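Local structure of allantoin racemase (Pseudomonas fluorescens, 5LG5) at residues Ala74-His79 with Val93-Ala98; His108-Val113 with Val175-Cys180. The protein racemises allantoin, interconverting its two enantiomers, and probably acts on other 5-monosubstituted hydantoins as well. All blocks are in the same frame, centred on the assembly; numbering follows the deposited sequence.

Overall arrangement
Contacts 1 and 2 belong to different four-stranded parallel sheets of the same strand order. Both are buried, contact 1 nearer the centre of the chain, contact 2 farther out with a partly exposed start at His108 and Ala109. Contact 1 pairs the loop after strand 70-74 with the turn from strand 92-94 into helix 95-103; its chemistry is a side-chain cap, one backbone-to-hydroxyl bond and an aromatic ring. Contact 2 is a strand pair, 110-113 beside 175-179, joined by backbone bonds and flanked by apolar side chains. Helix 95-103 leads on to strand 110-114, and the two contacts touch where Tyr76 CE2 lies 3.5 Å from Val112 CG1.

Contact 1: Ala74-His79 with Val93-Ala98; sequences AGYGEH and VDITEA
Asp94 ends its strand beside Gly75 and caps helix 95-103. With CG anti to the backbone N (chi1 -168°), its OD1 accepts from Thr96 N through the anti lone pair, at 2.9 Å, and from Thr96 OG1 on the syn side, tilted out of the carboxylate plane. The same OD1 lies 3.1 Å from Gly75 O, two acceptors side by side and not a bond. Ile95 comes next and turns toward the loop. Its CG1 meets Gly75 O at 3.4 Å, CD1 lies along the Ala74-Gly75 peptide, and CG2 rests on Ala74 CA at 3.6 Å; CG1 also brushes Tyr76 CD1. Thr96 works through both its hydroxyl and its carbons. OG1 takes the amide proton of Gly77 in a fairly straight bond (2.9 Å from Gly77 N, 159°) while giving its own to Asp94, so loop amide, hydroxyl and capping carboxylate form one chain of bonds. Its CA sits over a face of the Tyr76 ring in a CH-pi contact, 3.7 Å from the centroid, and CG2, anti to its own backbone N, reaches Tyr76 CE2 at 3.6 Å. With an alanine in place of Tyr76, Thr96 CA and CG2 and Ile95 CG1 would probably lose the ring lying against them, opening a gap beside the first turn of the helix. Strands 70-74 and 92-94 run side by side and parallel here, Val93 bonding through its backbone to Val71 and Gln73. Helix 120-129 touches Tyr76 through Ile123 and Thr96 through Leu127, helix 201-214 packs on Val93 and Ala98, and Phe105 of a second subunit reaches Val93 and Glu97.

Contact 2: His108-Val113 with Val175-Cys180; sequences HAYSVV and VICLGC
Cys177 N bonds to Ser111 O at 2.8 Å, almost perfectly straight at 174°. Ser111 N donates to Val175 O (2.9 Å) and Val113 N to Cys177 O (3.0 Å), each nearly in line with the C=O. Ser111 thus bonds to Val175 and Cys177, on either side of its bridge partner Ile176, the parallel-sheet pattern, which Val113 N continues. A weak, bent bond from Gly179 N to Val113 O closes the ladder; Gly179 CA lies 3.6 Å from Val112 CG1, and a CB here would collide with both Val113 O and that methyl. On one face Cys177 SG nears Tyr110 CD2 at 3.8 Å, obliquely to the ring, while Cys177 CB meets Val112 CG2. Tyr110 CG stands between its backbone N and carbonyl carbon (chi1 71°), leading the ring away from strand 175-179 to a hydroxyl bond with Leu132 O. On the other face Val113 CG2 meets Ile176 CG2, and Ser111 OG bonds to Ser138. Helix 95-103 covers the Tyr110-Cys177 face and helix 153-171 the Val113-Ile176 face: the two central strands of a parallel sheet in a three-layer alpha-beta-alpha sandwich, as in the lobes of the Asp/Glu/hydantoin racemases.

Contact 1: Ala74-His79 with Val93-Ala98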
loop_
_atom_site.group_PDB
_atom_site.type_symbol
_atom_site.label_atom_id
_atom_site.label_comp_id
_atom_site.label_asym_id
_atom_site.label_seq_id
_atom_site.Cartn_x
_atom_site.Cartn_y
_atom_site.Cartn_z
ATOM N N ALA E 74 -14.083 -18.937 -17.382
ATOM C CA ALA E 74 -14.418 -17.872 -18.317
ATOM C C ALA E 74 -15.503 -16.988 -17.751
ATOM O O ALA E 74 -16.638 -16.976 -18.237
ATOM C CB ALA E 74 -14.858 -18.451 -19.655
ATOM N N GLY E 75 -15.163 -16.275 -16.693
ATOM C CA GLY E 75 -16.048 -15.263 -16.158
ATOM C C GLY E 75 -15.167 -14.161 -15.631
ATOM O O GLY E 75 -14.066 -14.426 -15.133
ATOM N N TYR E 76 -15.644 -12.925 -15.725
ATOM C CA TYR E 76 -14.845 -11.807 -15.255
ATOM C C TYR E 76 -15.203 -11.317 -13.858
ATOM O O TYR E 76 -16.305 -10.814 -13.628
ATOM C CB TYR E 76 -14.848 -10.664 -16.276
ATOM C CG TYR E 76 -13.522 -9.963 -16.326
ATOM C CD1 TYR E 76 -12.574 -10.305 -17.286
ATOM C CD2 TYR E 76 -13.179 -9.013 -15.364
ATOM C CE1 TYR E 76 -11.335 -9.681 -17.320
ATOM C CE2 TYR E 76 -11.952 -8.382 -15.388
ATOM C CZ TYR E 76 -11.029 -8.720 -16.367
ATOM O OH TYR E 76 -9.797 -8.089 -16.379
ATOM N N GLY E 77 -14.280 -11.519 -12.918
ATOM C CA GLY E 77 -14.440 -10.990 -11.574
ATOM C C GLY E 77 -15.241 -11.887 -10.646
ATOM O O GLY E 77 -15.741 -11.426 -9.619
ATOM N N GLU E 78 -15.407 -13.152 -11.024
ATOM C CA GLU E 78 -16.081 -14.121 -10.152
ATOM C C GLU E 78 -15.155 -14.903 -9.246
ATOM O O GLU E 78 -13.959 -15.027 -9.493
ATOM C CB GLU E 78 -16.964 -15.104 -10.935
ATOM C CG GLU E 78 -18.216 -14.490 -11.472
ATOM C CD GLU E 78 -17.965 -13.560 -12.629
ATOM O OE1 GLU E 78 -17.052 -13.866 -13.430
ATOM O OE2 GLU E 78 -18.673 -12.523 -12.728
ATOM N N HIS E 79 -15.753 -15.456 -8.202
ATOM C CA HIS E 79 -15.041 -16.288 -7.266
ATOM C C HIS E 79 -14.884 -17.681 -7.838
ATOM O O HIS E 79 -15.523 -18.037 -8.838
ATOM C CB HIS E 79 -15.823 -16.380 -5.964
ATOM C CG HIS E 79 -15.828 -15.114 -5.165
ATOM N ND1 HIS E 79 -14.703 -14.609 -4.569
ATOM C CD2 HIS E 79 -16.847 -14.276 -4.830
ATOM C CE1 HIS E 79 -15.010 -13.497 -3.909
ATOM N NE2 HIS E 79 -16.302 -13.281 -4.058
ATOM N N VAL E 93 -6.716 -21.181 -15.096
ATOM C CA VAL E 93 -6.559 -19.761 -15.348
ATOM C C VAL E 93 -7.893 -19.063 -15.523
ATOM O O VAL E 93 -8.771 -19.519 -16.259
ATOM C CB VAL E 93 -5.468 -19.409 -16.436
ATOM C CG1 VAL E 93 -4.990 -20.630 -17.199
ATOM C CG2 VAL E 93 -5.931 -18.283 -17.353
ATOM N N ASP E 94 -8.067 -17.999 -14.758
ATOM C CA ASP E 94 -9.284 -17.232 -14.837
ATOM C C ASP E 94 -9.062 -16.121 -15.841
ATOM O O ASP E 94 -7.997 -15.493 -15.849
ATOM C CB ASP E 94 -9.651 -16.667 -13.473
ATOM C CG ASP E 94 -11.033 -16.119 -13.459
ATOM O OD1 ASP E 94 -11.249 -15.025 -14.040
ATOM O OD2 ASP E 94 -11.921 -16.818 -12.927
ATOM N N ILE E 95 -10.063 -15.862 -16.675
ATOM C CA ILE E 95 -9.890 -14.882 -17.752
ATOM C C ILE E 95 -9.628 -13.478 -17.221
ATOM O O ILE E 95 -9.058 -12.641 -17.915
ATOM C CB ILE E 95 -11.074 -14.872 -18.741
ATOM C CG1 ILE E 95 -12.344 -14.324 -18.079
ATOM C CG2 ILE E 95 -11.296 -16.277 -19.316
ATOM C CD1 ILE E 95 -13.543 -14.178 -19.058
ATOM N N THR E 96 -10.038 -13.243 -15.979
ATOM C CA THR E 96 -9.812 -11.973 -15.306
ATOM C C THR E 96 -8.329 -11.685 -15.190
ATOM O O THR E 96 -7.829 -10.656 -15.648
ATOM C CB THR E 96 -10.376 -12.016 -13.872
ATOM O OG1 THR E 96 -11.745 -12.452 -13.896
ATOM C CG2 THR E 96 -10.259 -10.653 -13.202
ATOM N N GLU E 97 -7.623 -12.612 -14.570
ATOM C CA GLU E 97 -6.198 -12.462 -14.371
ATOM C C GLU E 97 -5.449 -12.637 -15.673
ATOM O O GLU E 97 -4.504 -11.909 -15.947
ATOM C CB GLU E 97 -5.761 -13.425 -13.278
ATOM C CG GLU E 97 -6.471 -13.023 -11.998
ATOM C CD GLU E 97 -6.806 -14.175 -11.091
ATOM O OE1 GLU E 97 -7.801 -14.045 -10.352
ATOM O OE2 GLU E 97 -6.091 -15.202 -11.119
ATOM N N ALA E 98 -5.933 -13.536 -16.520
ATOM C CA ALA E 98 -5.331 -13.688 -17.836
ATOM C C ALA E 98 -5.337 -12.347 -18.563
ATOM O O ALA E 98 -4.293 -11.894 -19.034
ATOM C CB ALA E 98 -6.072 -14.734 -18.642
#

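Contact 2: His108-Val113 with Val175-Cys180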
loop_
_atom_site.group_PDB
_atom_site.type_symbol
_atom_site.label_atom_id
_atom_site.label_comp_id
_atom_site.label_asym_id
_atom_site.label_seq_id
_atom_site.Cartn_x
_atom_site.Cartn_y
_atom_site.Cartn_z
ATOM N N HIS E 108 1.632 0.865 -19.820
ATOM C CA HIS E 108 1.971 1.271 -18.467
ATOM C C HIS E 108 0.805 1.043 -17.501
ATOM O O HIS E 108 1.007 0.770 -16.321
ATOM C CB HIS E 108 2.404 2.733 -18.441
ATOM C CG HIS E 108 2.998 3.152 -17.138
ATOM N ND1 HIS E 108 2.302 3.905 -16.219
ATOM C CD2 HIS E 108 4.209 2.902 -16.589
ATOM C CE1 HIS E 108 3.069 4.117 -15.162
ATOM N NE2 HIS E 108 4.230 3.525 -15.363
ATOM N N ALA E 109 -0.411 1.130 -18.026
ATOM C CA ALA E 109 -1.612 0.952 -17.220
ATOM C C ALA E 109 -2.726 0.370 -18.083
ATOM O O ALA E 109 -2.788 0.648 -19.291
ATOM C CB ALA E 109 -2.046 2.303 -16.597
ATOM N N TYR E 110 -3.586 -0.456 -17.480
ATOM C CA TYR E 110 -4.724 -1.030 -18.205
ATOM C C TYR E 110 -6.032 -0.640 -17.516
ATOM O O TYR E 110 -6.050 -0.346 -16.323
ATOM C CB TYR E 110 -4.610 -2.563 -18.328
ATOM C CG TYR E 110 -4.819 -3.286 -17.010
ATOM C CD1 TYR E 110 -3.748 -3.575 -16.184
ATOM C CD2 TYR E 110 -6.089 -3.665 -16.589
ATOM C CE1 TYR E 110 -3.926 -4.212 -14.978
ATOM C CE2 TYR E 110 -6.276 -4.319 -15.379
ATOM C CZ TYR E 110 -5.184 -4.583 -14.588
ATOM O OH TYR E 110 -5.352 -5.220 -13.392
ATOM N N SER E 111 -7.125 -0.632 -18.271
ATOM C CA SER E 111 -8.447 -0.463 -17.674
ATOM C C SER E 111 -9.343 -1.614 -18.074
ATOM O O SER E 111 -9.184 -2.210 -19.140
ATOM C CB SER E 111 -9.105 0.879 -18.058
ATOM O OG SER E 111 -8.549 1.965 -17.335
ATOM N N VAL E 112 -10.264 -1.952 -17.194
ATOM C CA VAL E 112 -11.219 -2.988 -17.479
ATOM C C VAL E 112 -12.566 -2.353 -17.757
ATOM O O VAL E 112 -13.012 -1.492 -17.008
ATOM C CB VAL E 112 -11.333 -3.958 -16.283
ATOM C CG1 VAL E 112 -12.325 -5.076 -16.594
ATOM C CG2 VAL E 112 -9.947 -4.519 -15.924
ATOM N N VAL E 113 -13.209 -2.760 -18.840
ATOM C CA VAL E 113 -14.561 -2.300 -19.097
ATOM C C VAL E 113 -15.495 -3.460 -18.859
ATOM O O VAL E 113 -15.397 -4.485 -19.527
ATOM C CB VAL E 113 -14.764 -1.773 -20.528
ATOM C CG1 VAL E 113 -16.230 -1.428 -20.733
ATOM C CG2 VAL E 113 -13.866 -0.562 -20.790
ATOM N N VAL E 175 -4.170 0.276 -22.302
ATOM C CA VAL E 175 -4.699 -0.977 -22.804
ATOM C C VAL E 175 -6.083 -1.189 -22.232
ATOM O O VAL E 175 -6.353 -0.823 -21.079
ATOM C CB VAL E 175 -3.787 -2.174 -22.420
ATOM C CG1 VAL E 175 -4.340 -3.488 -22.987
ATOM C CG2 VAL E 175 -2.358 -1.946 -22.904
ATOM N N ILE E 176 -6.968 -1.766 -23.035
ATOM C CA ILE E 176 -8.301 -2.074 -22.557
ATOM C C ILE E 176 -8.451 -3.568 -22.387
ATOM O O ILE E 176 -8.056 -4.332 -23.260
ATOM C CB ILE E 176 -9.382 -1.585 -23.527
ATOM C CG1 ILE E 176 -9.256 -0.071 -23.734
ATOM C CG2 ILE E 176 -10.739 -1.957 -22.999
ATOM C CD1 ILE E 176 -9.572 0.765 -22.491
ATOM N N CYS E 177 -8.984 -3.988 -21.243
ATOM C CA CYS E 177 -9.384 -5.378 -21.047
ATOM C C CYS E 177 -10.892 -5.509 -21.113
ATOM O O CYS E 177 -11.607 -4.734 -20.481
ATOM C CB CYS E 177 -8.891 -5.917 -19.688
ATOM S SG CYS E 177 -7.098 -5.980 -19.493
ATOM N N LEU E 178 -11.372 -6.474 -21.889
ATOM C CA LEU E 178 -12.786 -6.836 -21.855
ATOM C C LEU E 178 -13.111 -7.375 -20.469
ATOM O O LEU E 178 -12.377 -8.215 -19.941
ATOM C CB LEU E 178 -13.086 -7.891 -22.913
ATOM C CG LEU E 178 -12.747 -7.401 -24.324
ATOM C CD1 LEU E 178 -13.220 -8.399 -25.376
ATOM C CD2 LEU E 178 -13.347 -6.029 -24.570
ATOM N N GLY E 179 -14.202 -6.905 -19.874
ATOM C CA GLY E 179 -14.476 -7.231 -18.482
ATOM C C GLY E 179 -15.729 -8.061 -18.340
ATOM O O GLY E 179 -16.484 -7.918 -17.367
ATOM N N CYS E 180 -15.973 -8.888 -19.354
ATOM C CA CYS E 180 -17.032 -9.890 -19.308
ATOM C C CYS E 180 -16.746 -11.044 -20.277
ATOM O O CYS E 180 -16.238 -10.826 -21.387
ATOM C CB CYS E 180 -18.391 -9.245 -19.602
ATOM S SG CYS E 180 -19.766 -10.411 -19.541
#